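Local coordinates for alpha-1,4-endofucoidanase (PDB 6DLH), which cleaves alpha-1,4-fucosidic bonds inside sulfated fucan (fucoidan) chains, as a family GH107 glycoside hydrolase with a retaining mechanism, at residues A[80-85]-A[145-150]; A[222-227]-A[290-295]; A[704-709]-A[723-728]; A[651-656]-A[696-701]; A[115-120]-A[164-169]. All coordinates share one frame; numbering follows the deposited sequence.

Contact 1. Residues A[80-85]-A[145-150]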
# COMPACT_ATOMS: atom_id res chain seq x y z
N TYR A 80 3.51 -15.74 -1.10
CA TYR A 80 3.67 -14.39 -1.62
C TYR A 80 2.43 -13.55 -1.36
O TYR A 80 1.36 -14.07 -1.03
CB TYR A 80 4.06 -14.44 -3.11
CG TYR A 80 2.97 -14.89 -4.06
CD1 TYR A 80 2.69 -16.24 -4.25
CD2 TYR A 80 2.22 -13.97 -4.77
CE1 TYR A 80 1.69 -16.66 -5.13
CE2 TYR A 80 1.22 -14.36 -5.65
CZ TYR A 80 0.95 -15.71 -5.82
OH TYR A 80 -0.04 -16.09 -6.68
N VAL A 81 2.60 -12.23 -1.49
CA VAL A 81 1.54 -11.25 -1.36
C VAL A 81 1.60 -10.29 -2.55
O VAL A 81 2.69 -9.86 -2.94
CB VAL A 81 1.67 -10.47 -0.03
CG1 VAL A 81 0.63 -9.37 0.11
CG2 VAL A 81 1.65 -11.40 1.18
N GLN A 82 0.42 -9.97 -3.11
CA GLN A 82 0.29 -8.97 -4.17
C GLN A 82 0.08 -7.59 -3.55
O GLN A 82 -0.75 -7.43 -2.66
CB GLN A 82 -0.86 -9.33 -5.13
CG GLN A 82 -1.06 -8.29 -6.24
CD GLN A 82 -2.18 -8.61 -7.20
OE1 GLN A 82 -3.04 -7.77 -7.47
NE2 GLN A 82 -2.19 -9.83 -7.73
N LEU A 83 0.86 -6.62 -4.05
CA LEU A 83 0.81 -5.23 -3.62
C LEU A 83 0.49 -4.35 -4.82
O LEU A 83 0.84 -4.68 -5.95
CB LEU A 83 2.18 -4.82 -3.07
CG LEU A 83 2.71 -5.63 -1.89
CD1 LEU A 83 4.20 -5.34 -1.69
CD2 LEU A 83 1.92 -5.32 -0.62
N PRO A 84 -0.16 -3.19 -4.63
CA PRO A 84 -0.30 -2.23 -5.73
C PRO A 84 1.06 -1.60 -5.99
O PRO A 84 1.85 -1.46 -5.05
CB PRO A 84 -1.24 -1.17 -5.15
CG PRO A 84 -0.99 -1.25 -3.65
CD PRO A 84 -0.76 -2.72 -3.38
N LEU A 85 1.35 -1.30 -7.26
CA LEU A 85 2.15 -0.13 -7.60
C LEU A 85 1.18 0.99 -7.97
O LEU A 85 1.34 2.11 -7.52
CB LEU A 85 3.14 -0.42 -8.74
CG LEU A 85 3.78 0.82 -9.39
CD1 LEU A 85 4.43 1.73 -8.35
CD2 LEU A 85 4.80 0.42 -10.44
N GLU A 145 4.30 -9.97 -5.61
CA GLU A 145 3.67 -9.79 -6.91
C GLU A 145 3.16 -8.35 -6.92
O GLU A 145 2.57 -7.90 -5.94
CB GLU A 145 2.52 -10.79 -7.08
CG GLU A 145 1.77 -10.69 -8.41
CD GLU A 145 0.53 -11.58 -8.56
OE1 GLU A 145 -0.17 -11.83 -7.55
OE2 GLU A 145 0.25 -12.03 -9.70
N ILE A 146 3.39 -7.63 -8.03
CA ILE A 146 3.07 -6.22 -8.06
C ILE A 146 1.99 -5.97 -9.10
O ILE A 146 2.12 -6.39 -10.25
CB ILE A 146 4.34 -5.36 -8.31
CG1 ILE A 146 5.40 -5.58 -7.22
CG2 ILE A 146 3.97 -3.89 -8.47
CD1 ILE A 146 5.03 -5.04 -5.86
N TYR A 147 0.93 -5.26 -8.67
CA TYR A 147 -0.20 -4.94 -9.53
C TYR A 147 -0.00 -3.58 -10.17
O TYR A 147 0.26 -2.59 -9.49
CB TYR A 147 -1.50 -4.92 -8.73
CG TYR A 147 -2.69 -4.45 -9.52
CD1 TYR A 147 -2.93 -3.10 -9.73
CD2 TYR A 147 -3.57 -5.36 -10.09
CE1 TYR A 147 -4.02 -2.66 -10.47
CE2 TYR A 147 -4.67 -4.94 -10.82
CZ TYR A 147 -4.89 -3.59 -11.01
OH TYR A 147 -5.98 -3.19 -11.74
N VAL A 148 -0.18 -3.53 -11.50
CA VAL A 148 -0.16 -2.30 -12.27
C VAL A 148 -1.34 -2.32 -13.23
O VAL A 148 -1.53 -3.29 -13.97
CB VAL A 148 1.17 -2.13 -13.04
CG1 VAL A 148 1.09 -0.98 -14.04
CG2 VAL A 148 2.36 -1.93 -12.11
N ASN A 149 -2.17 -1.28 -13.18
CA ASN A 149 -3.22 -1.14 -14.17
C ASN A 149 -2.59 -0.57 -15.43
O ASN A 149 -1.81 0.38 -15.37
CB ASN A 149 -4.41 -0.34 -13.64
CG ASN A 149 -5.57 -0.36 -14.61
OD1 ASN A 149 -5.57 0.39 -15.59
ND2 ASN A 149 -6.55 -1.22 -14.37
N SER A 150 -2.93 -1.18 -16.57
CA SER A 150 -2.25 -0.93 -17.84
C SER A 150 -2.48 0.50 -18.33
O SER A 150 -1.63 1.04 -19.03
CB SER A 150 -2.65 -1.95 -18.87
OG SER A 150 -2.09 -3.22 -18.57
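Glu145 OE1 is gripped by two side chains. Gln82 NE2 gives it a hydrogen bond of 2.8 Å, and Thr379 OG1 is its other partner. The Gln82 bond is nearly straight, 164° at the hydrogen. It leaves in the Gln82 amide plane but meets OE1 from above the carboxylate plane, and the two flat groups stand 85° apart. Both chains run out extended, with CG of Gln82 anti to its backbone N (chi1 179°), which brings amide and carboxylate together on one face of the sheet. The Tyr80 ring turns its edge to the same oxygen, with CE2 3.5 Å from Glu145 OE1, and its OH also bonds Thr379. The other carboxylate oxygen, OE2, bonds Tyr290. These buried partners probably limit the rotation of the carboxylate. Gln82 OE1 lies 3.5 Å from Tyr147 CB. On the face of Leu83 and Ile146, CD1 of Ile146 reaches Leu83 CB. Its CG2 meets Leu85 CB at 3.6 Å, just past the strand end. Leu85 runs alongside Val148, its CB and CD2 against CG2. Four backbone bonds join the segments; Tyr147 N to Leu83 O is 2.8 Å. Helix 129-139 covers Leu83 and links the two parallel strands in a beta-alpha-beta crossover. The arrangement is consistent with a (beta/alpha) barrel, as in GH29 relatives.

Contact 2. Residues A[222-227]-A[290-295]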
# COMPACT_ATOMS: atom_id res chain seq x y z
N ALA A 222 7.21 -10.74 -9.26
CA ALA A 222 6.18 -10.88 -10.28
C ALA A 222 5.48 -9.55 -10.49
O ALA A 222 5.37 -8.77 -9.55
CB ALA A 222 5.18 -11.95 -9.89
N TRP A 223 5.03 -9.32 -11.73
CA TRP A 223 4.20 -8.18 -12.10
C TRP A 223 2.93 -8.70 -12.79
O TRP A 223 3.02 -9.51 -13.70
CB TRP A 223 4.95 -7.27 -13.08
CG TRP A 223 6.22 -6.64 -12.58
CD1 TRP A 223 7.46 -7.21 -12.54
CD2 TRP A 223 6.37 -5.29 -12.11
NE1 TRP A 223 8.37 -6.31 -12.05
CE2 TRP A 223 7.73 -5.12 -11.78
CE3 TRP A 223 5.50 -4.21 -11.93
CZ2 TRP A 223 8.23 -3.92 -11.27
CZ3 TRP A 223 5.99 -3.03 -11.42
CH2 TRP A 223 7.34 -2.89 -11.10
N CYS A 224 1.76 -8.20 -12.39
CA CYS A 224 0.57 -8.52 -13.15
C CYS A 224 -0.08 -7.23 -13.65
O CYS A 224 -0.36 -6.35 -12.85
CB CYS A 224 -0.41 -9.39 -12.36
SG CYS A 224 -1.04 -8.61 -10.85
N PHE A 225 -0.30 -7.16 -14.98
CA PHE A 225 -0.80 -5.96 -15.62
C PHE A 225 -2.26 -6.14 -16.01
O PHE A 225 -2.59 -6.93 -16.89
CB PHE A 225 0.04 -5.61 -16.86
CG PHE A 225 1.47 -5.23 -16.54
CD1 PHE A 225 1.79 -3.95 -16.11
CD2 PHE A 225 2.49 -6.17 -16.65
CE1 PHE A 225 3.10 -3.61 -15.80
CE2 PHE A 225 3.80 -5.82 -16.34
CZ PHE A 225 4.10 -4.55 -15.91
N ASP A 226 -3.13 -5.37 -15.35
CA ASP A 226 -4.57 -5.45 -15.53
C ASP A 226 -4.98 -4.58 -16.72
O ASP A 226 -4.22 -3.70 -17.13
CB ASP A 226 -5.27 -4.98 -14.26
CG ASP A 226 -6.71 -5.45 -14.09
OD1 ASP A 226 -7.17 -6.25 -14.93
OD2 ASP A 226 -7.35 -5.02 -13.11
N SER A 227 -6.17 -4.84 -17.27
CA SER A 227 -6.79 -4.01 -18.30
C SER A 227 -5.90 -3.92 -19.53
O SER A 227 -5.98 -2.94 -20.27
CB SER A 227 -7.12 -2.64 -17.76
OG SER A 227 -8.11 -2.72 -16.75
N TYR A 290 3.27 -16.15 -16.67
CA TYR A 290 2.15 -16.85 -16.06
C TYR A 290 0.84 -16.22 -16.52
O TYR A 290 0.82 -15.11 -17.04
CB TYR A 290 2.27 -16.88 -14.53
CG TYR A 290 2.15 -15.56 -13.80
CD1 TYR A 290 3.13 -14.58 -13.91
CD2 TYR A 290 1.08 -15.30 -12.97
CE1 TYR A 290 3.04 -13.37 -13.23
CE2 TYR A 290 0.97 -14.11 -12.27
CZ TYR A 290 1.95 -13.14 -12.40
OH TYR A 290 1.84 -11.97 -11.71
N THR A 291 -0.26 -16.96 -16.31
CA THR A 291 -1.58 -16.47 -16.67
C THR A 291 -2.08 -15.54 -15.58
O THR A 291 -2.05 -15.90 -14.40
CB THR A 291 -2.56 -17.62 -16.92
OG1 THR A 291 -2.71 -18.38 -15.71
CG2 THR A 291 -2.11 -18.53 -18.04
N PHE A 292 -2.55 -14.36 -15.99
CA PHE A 292 -3.18 -13.41 -15.09
C PHE A 292 -4.30 -14.12 -14.33
O PHE A 292 -4.40 -14.01 -13.10
CB PHE A 292 -3.70 -12.20 -15.87
CG PHE A 292 -4.11 -11.03 -15.02
CD1 PHE A 292 -5.39 -10.97 -14.47
CD2 PHE A 292 -3.24 -9.98 -14.78
CE1 PHE A 292 -5.78 -9.88 -13.70
CE2 PHE A 292 -3.63 -8.89 -14.01
CZ PHE A 292 -4.90 -8.85 -13.47
N GLY A 293 -5.13 -14.85 -15.09
CA GLY A 293 -6.09 -15.80 -14.55
C GLY A 293 -7.26 -15.14 -13.83
O GLY A 293 -7.64 -15.57 -12.75
N HIS A 294 -7.83 -14.09 -14.43
CA HIS A 294 -9.06 -13.47 -13.96
C HIS A 294 -10.18 -14.51 -14.00
O HIS A 294 -10.28 -15.28 -14.95
CB HIS A 294 -9.35 -12.28 -14.88
CG HIS A 294 -10.40 -11.34 -14.41
ND1 HIS A 294 -11.76 -11.58 -14.61
CD2 HIS A 294 -10.32 -10.12 -13.82
CE1 HIS A 294 -12.46 -10.57 -14.13
NE2 HIS A 294 -11.60 -9.66 -13.65
N PRO A 295 -11.05 -14.60 -12.96
CA PRO A 295 -12.16 -15.55 -12.98
C PRO A 295 -13.25 -15.21 -13.99
O PRO A 295 -13.36 -14.07 -14.45
CB PRO A 295 -12.70 -15.51 -11.54
CG PRO A 295 -12.26 -14.17 -10.99
CD PRO A 295 -10.97 -13.82 -11.71
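Strand 222-226, in the central parallel sheet of the catalytic domain, is covered on one side by the loop between strand 266-269 and helix 307-321. Tyr290 and Phe292 of the loop carry the contact. Tyr290 OH lies 3.4 Å from Trp223 O, 3.5 Å from Cys224 CB and 3.8 Å from Ala222 CB. Its hydrogen bond goes to Glu145 on the next strand. The tyrosine CG sits between its own backbone N and carbonyl carbon (chi1 67°), which directs the hydroxyl to Cys224 CB and Trp223 O. Phe292 lies further along. Its CE2 meets Cys224 CB at 3.7 Å and Phe225 O at 3.6 Å. Cys224 SG is 5.0 Å from the centroid of the Phe292 ring and 49° off the ring normal, an oblique sulfur-aromatic contact. The ring also lies obliquely beside the Asp226 carboxylate, with CZ 3.7 Å from Asp226 OD1 and the planes 24° apart. That carboxylate is held by Asn270 at OD1 and by Tyr147 at OD2. Tyr290 also meets the His341 ring edge-to-face. No hydrogen bond joins the two segments. The contact therefore rests on van der Waals packing of the two rings on Ala222, Cys224, the Asp226 carboxylate and backbone oxygens, with a loose sulfur-aromatic contact. The polar ends of Tyr290 and Asp226 are satisfied by other parts of the sheet and its loops.

Contact 3. Residues A[704-709]-A[723-728]; sequences AGENSF and EILINV
Glu706 and Leu725 meet on one face of an antiparallel hairpin, strands 705-713 and 720-729 of an Ig-like domain. Glu706 CB lies 3.8 Å from Leu725 CD1. The chain then bends at chi2 (-69°) and lays the carboxylate across the neighbouring strand. CD comes near Asn727 CB. OE1 touches Leu725 CG at 3.5 Å, and OE2 lies 3.5 Å from Asn727 CB. The carboxylate thus rests on aliphatic atoms of Leu725 and Asn727. Further along this face, Ser708 OG makes a weak bond to Glu723 OE2. On the buried face, Asn707 ND2 packs on Val728 CG2, and its amide is tied to Asp703 and Trp682. Phe709 on that face meets Ile726, with CE1 4.3 Å from Ile726 CD1. Six backbone hydrogen bonds join the strands; the shortest is Asn707 N to Ile726 O at 2.7 Å. Strand 642-649 extends the sheet beyond 720-729. The Phe709 ring turns its edge to Ile724 O, which lies in the ring plane, 3.5 Å from CD1.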
# COMPACT_ATOMS: atom_id res chain seq x y z
N ALA A 704 -40.25 34.48 1.70
CA ALA A 704 -39.57 34.41 0.42
C ALA A 704 -38.65 35.62 0.20
O ALA A 704 -39.05 36.76 0.44
CB ALA A 704 -40.58 34.27 -0.70
N GLY A 705 -37.42 35.36 -0.26
CA GLY A 705 -36.44 36.40 -0.55
C GLY A 705 -35.35 36.47 0.51
O GLY A 705 -35.25 35.58 1.36
N GLU A 706 -34.57 37.56 0.48
CA GLU A 706 -33.34 37.69 1.24
C GLU A 706 -33.66 37.99 2.71
O GLU A 706 -34.14 39.07 3.04
CB GLU A 706 -32.44 38.77 0.61
CG GLU A 706 -32.05 38.48 -0.84
CD GLU A 706 -31.10 37.31 -1.06
OE1 GLU A 706 -30.53 36.82 -0.07
OE2 GLU A 706 -30.92 36.90 -2.23
N ASN A 707 -33.36 37.03 3.58
CA ASN A 707 -33.61 37.12 5.01
C ASN A 707 -32.31 37.49 5.72
O ASN A 707 -31.37 36.70 5.72
CB ASN A 707 -34.15 35.80 5.58
CG ASN A 707 -35.59 35.51 5.21
OD1 ASN A 707 -36.40 35.23 6.09
ND2 ASN A 707 -35.91 35.58 3.92
N SER A 708 -32.29 38.68 6.33
CA SER A 708 -31.07 39.20 6.93
C SER A 708 -31.07 38.96 8.44
O SER A 708 -32.07 39.22 9.12
CB SER A 708 -30.88 40.65 6.57
OG SER A 708 -29.71 41.17 7.17
N PHE A 709 -29.95 38.46 8.96
CA PHE A 709 -29.80 38.16 10.37
C PHE A 709 -28.48 38.74 10.88
O PHE A 709 -27.57 39.00 10.09
CB PHE A 709 -29.79 36.65 10.61
CG PHE A 709 -31.00 35.91 10.11
CD1 PHE A 709 -31.10 35.51 8.78
CD2 PHE A 709 -32.05 35.60 10.97
CE1 PHE A 709 -32.21 34.83 8.32
CE2 PHE A 709 -33.16 34.92 10.50
CZ PHE A 709 -33.24 34.54 9.18
N GLU A 723 -23.28 39.68 9.69
CA GLU A 723 -24.57 39.47 9.04
C GLU A 723 -24.58 38.10 8.36
O GLU A 723 -23.62 37.72 7.69
CB GLU A 723 -24.83 40.59 8.04
CG GLU A 723 -26.09 40.38 7.22
CD GLU A 723 -26.32 41.39 6.11
OE1 GLU A 723 -25.66 42.44 6.12
OE2 GLU A 723 -27.17 41.12 5.24
N ILE A 724 -25.69 37.36 8.53
CA ILE A 724 -25.98 36.14 7.79
C ILE A 724 -27.19 36.39 6.89
O ILE A 724 -28.23 36.85 7.35
CB ILE A 724 -26.22 34.96 8.76
CG1 ILE A 724 -24.91 34.39 9.34
CG2 ILE A 724 -27.04 33.86 8.10
CD1 ILE A 724 -24.23 35.26 10.36
N LEU A 725 -27.04 36.06 5.59
CA LEU A 725 -28.02 36.36 4.56
C LEU A 725 -28.44 35.06 3.87
O LEU A 725 -27.61 34.40 3.23
CB LEU A 725 -27.37 37.34 3.57
CG LEU A 725 -28.16 37.70 2.31
CD1 LEU A 725 -29.26 38.70 2.63
CD2 LEU A 725 -27.24 38.27 1.24
N ILE A 726 -29.72 34.69 4.02
CA ILE A 726 -30.29 33.50 3.41
C ILE A 726 -31.44 33.92 2.50
O ILE A 726 -32.39 34.54 2.96
CB ILE A 726 -30.79 32.49 4.47
CG1 ILE A 726 -29.67 31.98 5.37
CG2 ILE A 726 -31.54 31.35 3.81
CD1 ILE A 726 -30.16 31.38 6.68
N ASN A 727 -31.34 33.53 1.22
CA ASN A 727 -32.45 33.64 0.29
C ASN A 727 -33.39 32.45 0.48
O ASN A 727 -32.96 31.30 0.37
CB ASN A 727 -31.96 33.70 -1.16
CG ASN A 727 -33.08 34.01 -2.12
OD1 ASN A 727 -34.21 34.24 -1.71
ND2 ASN A 727 -32.77 34.03 -3.41
N VAL A 728 -34.67 32.73 0.75
CA VAL A 728 -35.69 31.70 0.88
C VAL A 728 -36.49 31.65 -0.42
O VAL A 728 -37.14 32.62 -0.77
CB VAL A 728 -36.59 31.95 2.11
CG1 VAL A 728 -37.75 30.97 2.19
CG2 VAL A 728 -35.81 31.94 3.42

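Contact 4. Residues A[651-656]-A[696-701]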
# COMPACT_ATOMS: atom_id res chain seq x y z
N SER A 651 -41.32 25.71 3.46
CA SER A 651 -41.94 24.55 4.07
C SER A 651 -40.95 23.39 4.23
O SER A 651 -41.30 22.35 4.80
CB SER A 651 -43.22 24.13 3.38
OG SER A 651 -42.96 23.37 2.20
N PHE A 652 -39.72 23.57 3.75
CA PHE A 652 -38.69 22.56 3.90
C PHE A 652 -37.75 22.96 5.03
O PHE A 652 -37.35 24.11 5.13
CB PHE A 652 -37.95 22.33 2.58
CG PHE A 652 -38.80 21.64 1.54
CD1 PHE A 652 -38.96 20.26 1.56
CD2 PHE A 652 -39.45 22.37 0.56
CE1 PHE A 652 -39.75 19.63 0.61
CE2 PHE A 652 -40.23 21.74 -0.40
CZ PHE A 652 -40.38 20.37 -0.37
N ALA A 653 -37.42 21.99 5.90
CA ALA A 653 -36.51 22.23 7.00
C ALA A 653 -35.16 22.69 6.45
O ALA A 653 -34.67 22.16 5.45
CB ALA A 653 -36.38 21.00 7.87
N TYR A 654 -34.61 23.71 7.11
CA TYR A 654 -33.34 24.30 6.73
C TYR A 654 -32.29 23.87 7.74
O TYR A 654 -32.60 23.72 8.93
CB TYR A 654 -33.45 25.83 6.72
CG TYR A 654 -32.23 26.55 6.22
CD1 TYR A 654 -32.06 26.79 4.86
CD2 TYR A 654 -31.24 26.98 7.09
CE1 TYR A 654 -30.94 27.44 4.38
CE2 TYR A 654 -30.10 27.63 6.62
CZ TYR A 654 -29.95 27.86 5.27
OH TYR A 654 -28.85 28.50 4.79
N ASN A 655 -31.06 23.67 7.25
CA ASN A 655 -29.92 23.32 8.08
C ASN A 655 -28.66 23.91 7.46
O ASN A 655 -28.50 23.89 6.24
CB ASN A 655 -29.78 21.81 8.27
CG ASN A 655 -30.79 21.23 9.23
OD1 ASN A 655 -30.67 21.41 10.44
ND2 ASN A 655 -31.79 20.54 8.71
N TYR A 656 -27.78 24.43 8.33
CA TYR A 656 -26.46 24.91 7.95
C TYR A 656 -25.57 25.01 9.19
O TYR A 656 -25.97 25.61 10.19
CB TYR A 656 -26.55 26.29 7.29
CG TYR A 656 -25.34 26.68 6.49
CD1 TYR A 656 -24.16 27.08 7.10
CD2 TYR A 656 -25.37 26.65 5.10
CE1 TYR A 656 -23.05 27.45 6.36
CE2 TYR A 656 -24.26 27.01 4.35
CZ TYR A 656 -23.10 27.41 4.98
OH TYR A 656 -22.01 27.77 4.23
N SER A 696 -30.79 26.35 12.26
CA SER A 696 -31.90 25.54 11.80
C SER A 696 -33.23 26.27 11.96
O SER A 696 -33.31 27.31 12.61
CB SER A 696 -31.91 24.20 12.48
OG SER A 696 -31.86 24.35 13.89
N GLY A 697 -34.26 25.70 11.34
CA GLY A 697 -35.61 26.22 11.38
C GLY A 697 -36.32 25.95 10.06
O GLY A 697 -35.67 25.55 9.09
N THR A 698 -37.63 26.16 10.03
CA THR A 698 -38.40 25.93 8.81
C THR A 698 -38.99 27.24 8.32
O THR A 698 -39.82 27.84 9.00
CB THR A 698 -39.43 24.81 9.01
OG1 THR A 698 -38.74 23.69 9.58
CG2 THR A 698 -40.10 24.40 7.72
N PRO A 699 -38.58 27.74 7.14
CA PRO A 699 -39.18 28.93 6.55
C PRO A 699 -40.46 28.53 5.81
O PRO A 699 -40.57 27.41 5.34
CB PRO A 699 -38.10 29.39 5.56
CG PRO A 699 -37.45 28.09 5.09
CD PRO A 699 -37.49 27.18 6.30
N ILE A 700 -41.42 29.47 5.76
CA ILE A 700 -42.60 29.34 4.93
C ILE A 700 -42.49 30.36 3.80
O ILE A 700 -41.59 31.20 3.82
CB ILE A 700 -43.90 29.48 5.76
CG1 ILE A 700 -43.98 30.82 6.50
CG2 ILE A 700 -44.05 28.29 6.71
CD1 ILE A 700 -45.33 31.11 7.13
N ASN A 701 -43.41 30.28 2.82
CA ASN A 701 -43.37 31.10 1.62
C ASN A 701 -43.44 32.59 1.95
O ASN A 701 -42.87 33.41 1.24
CB ASN A 701 -44.46 30.71 0.62
CG ASN A 701 -44.19 29.38 -0.05
OD1 ASN A 701 -43.46 28.55 0.48
ND2 ASN A 701 -44.78 29.16 -1.21
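An antiparallel edge pairing in the C-terminal Ig-like domain brings the start of strand 654-659 beside the end of strand 692-697. The pairing is short. Tyr654 N bonds Gly697 O at 2.9 Å, and Ser651 N bonds Pro699 O where the chains have left the regular strands. Between these bonds the Pro699 ring lies against the backbone, its CD 3.3 Å from Phe652 O. Thr698 faces the backbone with both branches: OG1 lies 3.7 Å from Ala653 CA and CG2 3.7 Å from Ser651 C. On the exposed face Asn655 OD1 meets Ser696 CB at 3.7 Å. Tyr654 goes to the other side. Its CG is anti to the backbone N (chi1 -175°), and while CB stays 3.3 Å from Gly697 O, the ring runs inward between the sheets. There its OH bonds the Thr646 carbonyl and the ring packs on Leu645 and Ile726. Pro699 rests on Val728 of strand 720-729 and on Trp682, so this three-stranded sheet, with 684-689 on its far side, lies against the four-stranded sheet.

Contact 5. Residues A[115-120]-A[164-169]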
# COMPACT_ATOMS: atom_id res chain seq x y z
N ASP A 115 -5.12 20.81 1.75
CA ASP A 115 -4.73 19.44 1.47
C ASP A 115 -4.32 19.35 -0.00
O ASP A 115 -4.90 20.03 -0.84
CB ASP A 115 -5.85 18.46 1.84
CG ASP A 115 -6.10 18.38 3.34
OD1 ASP A 115 -5.15 18.06 4.07
OD2 ASP A 115 -7.25 18.65 3.76
N PRO A 116 -3.31 18.52 -0.35
CA PRO A 116 -2.89 18.36 -1.75
C PRO A 116 -3.99 17.90 -2.71
O PRO A 116 -5.03 17.37 -2.31
CB PRO A 116 -1.77 17.30 -1.67
CG PRO A 116 -1.25 17.44 -0.25
CD PRO A 116 -2.49 17.72 0.57
N ILE A 117 -3.74 18.17 -4.00
CA ILE A 117 -4.59 17.79 -5.11
C ILE A 117 -3.67 17.59 -6.31
O ILE A 117 -2.63 18.24 -6.40
CB ILE A 117 -5.69 18.85 -5.34
CG1 ILE A 117 -7.08 18.21 -5.49
CG2 ILE A 117 -5.36 19.77 -6.50
CD1 ILE A 117 -8.22 19.12 -5.08
N ASN A 118 -4.02 16.64 -7.19
CA ASN A 118 -3.20 16.28 -8.34
C ASN A 118 -1.90 15.62 -7.91
O ASN A 118 -0.97 15.53 -8.70
CB ASN A 118 -2.93 17.47 -9.26
CG ASN A 118 -4.08 17.80 -10.18
OD1 ASN A 118 -4.47 16.99 -11.01
ND2 ASN A 118 -4.62 19.00 -10.05
N LEU A 119 -1.82 15.13 -6.66
CA LEU A 119 -0.66 14.38 -6.23
C LEU A 119 -0.99 12.88 -6.24
O LEU A 119 -1.84 12.43 -5.47
CB LEU A 119 -0.19 14.86 -4.85
CG LEU A 119 1.01 14.12 -4.26
CD1 LEU A 119 2.26 14.32 -5.10
CD2 LEU A 119 1.26 14.52 -2.81
N VAL A 120 -0.32 12.14 -7.12
CA VAL A 120 -0.69 10.76 -7.38
C VAL A 120 0.51 9.85 -7.14
O VAL A 120 0.57 8.74 -7.66
CB VAL A 120 -1.31 10.54 -8.78
CG1 VAL A 120 -2.73 11.05 -8.88
CG2 VAL A 120 -0.45 11.09 -9.91
N ASP A 164 -9.96 14.46 -7.56
CA ASP A 164 -8.87 14.38 -6.59
C ASP A 164 -7.53 14.58 -7.30
O ASP A 164 -6.56 15.01 -6.68
CB ASP A 164 -8.93 13.08 -5.77
CG ASP A 164 -10.02 13.10 -4.71
OD1 ASP A 164 -11.11 12.53 -4.98
OD2 ASP A 164 -9.79 13.68 -3.64
N TYR A 165 -7.49 14.25 -8.59
CA TYR A 165 -6.34 14.50 -9.45
C TYR A 165 -6.85 15.02 -10.79
O TYR A 165 -6.52 14.47 -11.84
CB TYR A 165 -5.46 13.25 -9.54
CG TYR A 165 -6.21 11.95 -9.60
CD1 TYR A 165 -6.72 11.37 -8.44
CD2 TYR A 165 -6.44 11.29 -10.80
CE1 TYR A 165 -7.44 10.18 -8.48
CE2 TYR A 165 -7.15 10.10 -10.86
CZ TYR A 165 -7.65 9.55 -9.69
OH TYR A 165 -8.36 8.38 -9.72
N PRO A 166 -7.63 16.14 -10.80
CA PRO A 166 -8.42 16.54 -11.96
C PRO A 166 -7.72 16.63 -13.32
O PRO A 166 -8.36 16.39 -14.34
CB PRO A 166 -8.99 17.92 -11.56
CG PRO A 166 -9.04 17.86 -10.06
CD PRO A 166 -7.79 17.08 -9.68
N ASP A 167 -6.42 16.94 -13.33
CA ASP A 167 -5.74 17.14 -14.60
C ASP A 167 -4.34 16.54 -14.61
O ASP A 167 -3.47 17.02 -15.33
CB ASP A 167 -5.78 18.61 -15.06
CG ASP A 167 -5.77 19.63 -13.93
OD1 ASP A 167 -4.75 19.71 -13.22
OD2 ASP A 167 -6.79 20.34 -13.77
N VAL A 168 -4.14 15.45 -13.85
CA VAL A 168 -2.88 14.73 -13.86
C VAL A 168 -2.71 14.00 -15.19
O VAL A 168 -1.61 13.95 -15.73
CB VAL A 168 -2.75 13.77 -12.66
CG1 VAL A 168 -1.83 12.60 -12.96
CG2 VAL A 168 -2.29 14.49 -11.40
N SER A 169 -3.82 13.44 -15.70
CA SER A 169 -3.78 12.72 -16.97
C SER A 169 -3.33 13.65 -18.08
O SER A 169 -2.41 13.33 -18.84
CB SER A 169 -5.12 12.06 -17.27
OG SER A 169 -5.29 10.88 -16.50
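Asn118 and Asp167 run nearly perpendicular to each other, with amide and carboxylate planes 24° apart. Asn118 carries most of the contact. Its CG is anti to the carbonyl carbon (chi1 -80°), which points the amide at the 164-167 turn. There OD1 accepts the backbone N of Asp167 at 3.0 Å. This bond is nearly straight, 164° at the hydrogen, and uses a lone pair in the carbonyl plane. Asn118 ND2 stands 3.3 Å from Asp167 OD1, and that carboxylate has a salt bridge to Arg171. The Pro166 ring lies obliquely beside the amide, its CD 3.6 Å from Asn118 OD1. Asn118 N bonds Asp164 O at 3.1 Å, so main chain and side chain of one residue hold both ends of the turn. Asn57 also bonds that Asp164 oxygen. Val120 supplies the apolar part. It stands roughly square to the Tyr165 side chain, with CG1 3.6 Å from Tyr165 CB. Its other branch meets Val168 tip to tip, CG2 to CG1 at 3.7 Å. Tyr165 OH is bonded to the Ile90 carbonyl. Val168 CG2 also packs close to the Asn118 backbone O. Two loops of the catalytic domain are joined in this way: the one before helix 129-139 and the turn that leads into helix 168-176.

Overall arrangement
From the N terminus, strand 80-84 comes first and pairs with 145-150 in contact 1. Segment 115-120 lies within that loop and reaches forward to 164-169, so contacts 1 and 5 cross. They do not touch; their nearest atoms are about 7 Å apart. Contact 2 opens later and closes a loop of 62 residues from strand 222-226 to 290-295. It touches contact 1, since strands 143-149 and 222-226 are neighbours in the sheet and Glu145 meets Tyr290. In the last Ig-like domain, contact 4 pairs strands 654-659 and 692-697 across 39 residues. Contact 3 then closes the hairpin 705-713/720-729. The two sheets pack where these contacts touch, about 37 Å or more from contact 1 by nearest atoms.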